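PDB 5YYL: major royal jelly protein 1 from Apis mellifera, which is the most abundant protein of royal jelly, probably nourishes developing bee larvae as part of their food, and binds the sterol 24-methylenecholesterol. Local coordinates for residues A[69-73]-A[74-78]; A[266-269]-A[270-274]. All coordinates share one frame; numbering follows the deposited sequence.

Interaction 1 (A[69-73]-A[74-78]); sequences IDQWH and DKIFV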
loop_
_atom_site.group_PDB
_atom_site.type_symbol
_atom_site.label_atom_id
_atom_site.label_comp_id
_atom_site.label_asym_id
_atom_site.label_seq_id
_atom_site.Cartn_x
_atom_site.Cartn_y
_atom_site.Cartn_z
ATOM N N ILE A 69 -33.725 -15.546 7.526
ATOM C CA ILE A 69 -32.666 -14.667 7.033
ATOM C C ILE A 69 -31.576 -15.532 6.458
ATOM O O ILE A 69 -31.474 -16.717 6.784
ATOM C CB ILE A 69 -32.060 -13.766 8.137
ATOM C CG1 ILE A 69 -31.462 -14.584 9.291
ATOM C CG2 ILE A 69 -33.127 -12.827 8.680
ATOM C CD1 ILE A 69 -30.736 -13.767 10.342
ATOM N N ASP A 70 -30.772 -14.942 5.592
ATOM C CA ASP A 70 -29.509 -15.546 5.192
ATOM C C ASP A 70 -28.583 -14.440 4.676
ATOM O O ASP A 70 -28.924 -13.263 4.755
ATOM C CB ASP A 70 -29.734 -16.679 4.184
ATOM C CG ASP A 70 -28.675 -17.783 4.292
ATOM O OD1 ASP A 70 -27.454 -17.427 4.254
ATOM O OD2 ASP A 70 -29.054 -18.988 4.381
ATOM N N GLN A 71 -27.407 -14.807 4.184
ATOM C CA GLN A 71 -26.382 -13.837 3.860
ATOM C C GLN A 71 -25.481 -14.425 2.807
ATOM O O GLN A 71 -25.062 -15.577 2.941
ATOM C CB GLN A 71 -25.585 -13.505 5.124
ATOM C CG GLN A 71 -24.423 -12.536 4.933
ATOM C CD GLN A 71 -23.145 -13.173 4.407
ATOM O OE1 GLN A 71 -22.824 -14.312 4.741
ATOM N NE2 GLN A 71 -22.413 -12.443 3.580
ATOM N N TRP A 72 -25.200 -13.639 1.762
ATOM C CA TRP A 72 -24.200 -13.992 0.747
ATOM C C TRP A 72 -23.586 -12.712 0.214
ATOM O O TRP A 72 -24.316 -11.831 -0.256
ATOM C CB TRP A 72 -24.852 -14.775 -0.386
ATOM C CG TRP A 72 -23.934 -15.177 -1.467
ATOM C CD1 TRP A 72 -23.194 -16.322 -1.536
ATOM C CD2 TRP A 72 -23.673 -14.464 -2.668
ATOM N NE1 TRP A 72 -22.475 -16.369 -2.718
ATOM C CE2 TRP A 72 -22.752 -15.236 -3.428
ATOM C CE3 TRP A 72 -24.129 -13.251 -3.188
ATOM C CZ2 TRP A 72 -22.289 -14.833 -4.670
ATOM C CZ3 TRP A 72 -23.664 -12.838 -4.416
ATOM C CH2 TRP A 72 -22.748 -13.630 -5.152
ATOM N N HIS A 73 -22.261 -12.607 0.309
ATOM C CA HIS A 73 -21.531 -11.396 -0.079
ATOM C C HIS A 73 -22.210 -10.162 0.545
ATOM O O HIS A 73 -22.414 -10.143 1.756
ATOM C CB HIS A 73 -21.387 -11.324 -1.605
ATOM C CG HIS A 73 -20.541 -12.412 -2.193
ATOM N ND1 HIS A 73 -20.196 -12.437 -3.529
ATOM C CD2 HIS A 73 -19.946 -13.494 -1.632
ATOM C CE1 HIS A 73 -19.435 -13.494 -3.765
ATOM N NE2 HIS A 73 -19.270 -14.156 -2.630
ATOM N N ASP A 74 -22.611 -9.175 -0.253
ATOM C CA ASP A 74 -23.218 -7.936 0.282
ATOM C C ASP A 74 -24.718 -8.039 0.579
ATOM O O ASP A 74 -25.288 -7.122 1.177
ATOM C CB ASP A 74 -22.953 -6.734 -0.648
ATOM C CG ASP A 74 -23.301 -7.008 -2.111
ATOM O OD1 ASP A 74 -23.491 -8.190 -2.501
ATOM O OD2 ASP A 74 -23.395 -6.022 -2.864
ATOM N N LYS A 75 -25.332 -9.159 0.187
ATOM C CA LYS A 75 -26.765 -9.372 0.343
ATOM C C LYS A 75 -27.077 -9.999 1.700
ATOM O O LYS A 75 -26.393 -10.918 2.128
ATOM C CB LYS A 75 -27.280 -10.268 -0.790
ATOM C CG LYS A 75 -26.992 -9.721 -2.180
ATOM C CD LYS A 75 -27.256 -10.751 -3.280
ATOM C CE LYS A 75 -26.603 -10.362 -4.610
ATOM N NZ LYS A 75 -26.951 -8.974 -5.059
ATOM N N ILE A 76 -28.085 -9.458 2.378
ATOM C CA ILE A 76 -28.704 -10.072 3.542
ATOM C C ILE A 76 -30.132 -10.381 3.114
ATOM O O ILE A 76 -30.899 -9.459 2.868
ATOM C CB ILE A 76 -28.756 -9.097 4.750
ATOM C CG1 ILE A 76 -27.358 -8.726 5.255
ATOM C CG2 ILE A 76 -29.594 -9.673 5.887
ATOM C CD1 ILE A 76 -26.606 -9.830 5.967
ATOM N N PHE A 77 -30.495 -11.660 3.025
ATOM C CA PHE A 77 -31.860 -12.055 2.647
ATOM C C PHE A 77 -32.792 -11.971 3.840
ATOM O O PHE A 77 -32.380 -12.209 4.956
ATOM C CB PHE A 77 -31.878 -13.437 2.011
ATOM C CG PHE A 77 -31.150 -13.482 0.702
ATOM C CD1 PHE A 77 -31.770 -13.057 -0.482
ATOM C CD2 PHE A 77 -29.826 -13.894 0.640
ATOM C CE1 PHE A 77 -31.088 -13.071 -1.691
ATOM C CE2 PHE A 77 -29.141 -13.931 -0.578
ATOM C CZ PHE A 77 -29.779 -13.520 -1.744
ATOM N N VAL A 78 -34.030 -11.567 3.607
ATOM C CA VAL A 78 -35.063 -11.538 4.643
ATOM C C VAL A 78 -36.341 -12.028 3.999
ATOM O O VAL A 78 -36.790 -11.427 3.029
ATOM C CB VAL A 78 -35.288 -10.119 5.194
ATOM C CG1 VAL A 78 -36.404 -10.120 6.232
ATOM C CG2 VAL A 78 -33.995 -9.566 5.797
#
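Trp72 and Lys75 lie side by side on one face of a tight beta hairpin, pointing the same way. The lysine chain runs past the rim of the indole near the ring plane, its CE 3.8 Å from Trp72 CZ3. With CG anti to the backbone N (chi1 180°), the indole leans past its own carbonyl carbon toward the next residue, and the His73 imidazole lies over one of its faces. Phe77, on the same face as Trp72, turns its ring edge to the first strand, and its CE2 lies 4.4 Å from Trp72 CB. On the reverse face Ile76 CD1 meets Gln71 CG at 3.6 Å, the two chains passing at a slant. Gln71 is bent at chi2 (-82°), which brings its amide beside the turn, and NE2 donates to His73 O at 2.9 Å in the carbonyl plane. Asp70 OD1 accepts from Gln71 N through its anti lone pair. Paired backbone bonds join Asp70 with Phe77 and Trp72 with Lys75, and a type II' turn from Trp72 to Lys75, the classic two-residue hairpin connection, closes the loop. Outside it, Lys358 and Lys360 form salt bridges to the Asp70 carboxylate. The hairpin supplies two strands of a four-stranded antiparallel sheet: Ile76 and Val78 bond to strand 90-94, Ile69 and Gln71 pack on strand 373-383, and Trp72 and Phe77 on strand 124-129.

Interaction 2 (A[266-269]-A[270-274]); sequences YYSP and VASTS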
loop_
_atom_site.group_PDB
_atom_site.type_symbol
_atom_site.label_atom_id
_atom_site.label_comp_id
_atom_site.label_asym_id
_atom_site.label_seq_id
_atom_site.Cartn_x
_atom_site.Cartn_y
_atom_site.Cartn_z
ATOM N N TYR A 266 -30.230 -32.622 13.060
ATOM C CA TYR A 266 -30.880 -32.379 14.356
ATOM C C TYR A 266 -32.227 -31.719 14.136
ATOM O O TYR A 266 -32.383 -30.968 13.182
ATOM C CB TYR A 266 -30.015 -31.508 15.261
ATOM C CG TYR A 266 -28.712 -32.162 15.635
ATOM C CD1 TYR A 266 -28.619 -33.003 16.741
ATOM C CD2 TYR A 266 -27.575 -31.937 14.884
ATOM C CE1 TYR A 266 -27.422 -33.619 17.077
ATOM C CE2 TYR A 266 -26.375 -32.524 15.212
ATOM C CZ TYR A 266 -26.296 -33.362 16.304
ATOM O OH TYR A 266 -25.096 -33.953 16.609
ATOM N N TYR A 267 -33.180 -32.010 15.013
ATOM C CA TYR A 267 -34.532 -31.469 14.933
ATOM C C TYR A 267 -35.257 -31.675 16.255
ATOM O O TYR A 267 -34.711 -32.298 17.160
ATOM C CB TYR A 267 -35.329 -32.141 13.814
ATOM C CG TYR A 267 -35.602 -33.607 14.056
ATOM C CD1 TYR A 267 -36.802 -34.032 14.618
ATOM C CD2 TYR A 267 -34.650 -34.579 13.724
ATOM C CE1 TYR A 267 -37.044 -35.383 14.833
ATOM C CE2 TYR A 267 -34.880 -35.928 13.935
ATOM C CZ TYR A 267 -36.073 -36.326 14.482
ATOM O OH TYR A 267 -36.307 -37.667 14.691
ATOM N N SER A 268 -36.477 -31.157 16.350
ATOM C CA SER A 268 -37.374 -31.481 17.449
ATOM C C SER A 268 -38.773 -31.012 17.129
ATOM O O SER A 268 -38.942 -30.072 16.371
ATOM C CB SER A 268 -36.910 -30.822 18.736
ATOM O OG SER A 268 -36.796 -29.425 18.592
ATOM N N PRO A 269 -39.798 -31.676 17.675
ATOM C CA PRO A 269 -41.128 -31.072 17.507
ATOM C C PRO A 269 -41.204 -29.740 18.276
ATOM O O PRO A 269 -40.539 -29.603 19.322
ATOM C CB PRO A 269 -42.092 -32.124 18.083
ATOM C CG PRO A 269 -41.285 -33.347 18.366
ATOM C CD PRO A 269 -39.845 -32.957 18.411
ATOM N N VAL A 270 -41.968 -28.781 17.742
ATOM C CA VAL A 270 -42.109 -27.440 18.339
ATOM C C VAL A 270 -42.662 -27.552 19.754
ATOM O O VAL A 270 -42.115 -26.978 20.685
ATOM C CB VAL A 270 -43.039 -26.523 17.499
ATOM C CG1 VAL A 270 -43.381 -25.219 18.224
ATOM C CG2 VAL A 270 -42.415 -26.220 16.139
ATOM N N ALA A 271 -43.741 -28.305 19.898
ATOM C CA ALA A 271 -44.241 -28.642 21.210
ATOM C C ALA A 271 -43.474 -29.869 21.694
ATOM O O ALA A 271 -43.937 -31.003 21.609
ATOM C CB ALA A 271 -45.731 -28.905 21.158
ATOM N N SER A 272 -42.283 -29.625 22.221
ATOM C CA SER A 272 -41.467 -30.683 22.832
ATOM C C SER A 272 -40.332 -30.015 23.560
ATOM O O SER A 272 -40.022 -28.856 23.289
ATOM C CB SER A 272 -40.901 -31.659 21.790
ATOM O OG SER A 272 -39.643 -31.227 21.319
ATOM N N THR A 273 -39.699 -30.743 24.473
ATOM C CA THR A 273 -38.501 -30.241 25.154
ATOM C C THR A 273 -37.309 -31.156 24.878
ATOM O O THR A 273 -36.359 -31.202 25.643
ATOM C CB THR A 273 -38.747 -30.047 26.662
ATOM O OG1 THR A 273 -38.937 -31.309 27.293
ATOM C CG2 THR A 273 -39.957 -29.130 26.895
ATOM N N SER A 274 -37.376 -31.849 23.742
ATOM C CA SER A 274 -36.429 -32.878 23.371
ATOM C C SER A 274 -35.494 -32.368 22.262
ATOM O O SER A 274 -35.809 -31.370 21.585
ATOM C CB SER A 274 -37.208 -34.088 22.868
ATOM O OG SER A 274 -38.191 -34.513 23.807
#
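One side-chain hydrogen bond joins the end of strand 264-269 to the loop that follows: Ser272 OG donates to Pro269 O at 2.7 Å. The donor stands 20° off the carbonyl plane, and the C=O...OG angle is 136°. Chi1 of 90° places the hydroxyl between the backbone N and the carbonyl carbon of Ser272, from where it meets Pro269 O. Ser272 OG also accepts a weak bond from Ser274 N, nearly straight at 171° but long at 3.4 Å. The hydroxyl thus bridges the last residue of the strand and, more weakly, the far end of the loop.

Within the loop, Ser272 N makes a weak bond to Val270 O round an inverse gamma turn centred on Ala271. This tight bend starts the reversal between strands 264-269 and 275-279, neighbours in a four-stranded antiparallel sheet that forms one blade of the beta-propeller.

Van der Waals packing completes the contact. The pyrrolidine ring of Pro269 lies alongside Ser272, its CD 3.4 Å from Ser272 OG and its CG 3.8 Å from Ser272 CB. Ser268 directs its CB toward the returning chain, where it faces the backbone of Ser274. The Val270 side chain packs on Glu208 and on Ser254 of strand 253-258.

Two serine hydroxyls have partners outside the two segments. Ser268 OG hydrogen-bonds to Lys309 NZ and Ser306 OG, both belonging to the adjacent antiparallel sheet that begins with strand 306-311. Ser274 OG, in turn, accepts a hydrogen bond from the backbone N of Asn300.

Overall arrangement
From the N terminus, the chain first reaches interaction 1, where the turn after strand 65-72 closes the hairpin with strand 75-81. Strands 90-94 and 102-106 complete that sheet. Two further four-stranded sheets, starting with strands 124-129 and 185-192, follow before interaction 2, where residues 270-274 lead from strand 264-269 toward strand 275-279. The two contacts lie in series, neither nested nor crossed, and each lies at the connection between consecutive strands of a separate antiparallel sheet. They sit on opposite sides of the chain's centre; the centres of interactions 1 and 2 are about 27 Å apart. Their nearest atoms are about 15 Å apart. The sterol-binding residue Pro364 lies nearer interaction 1, its side chain about 9 Å from that of His73.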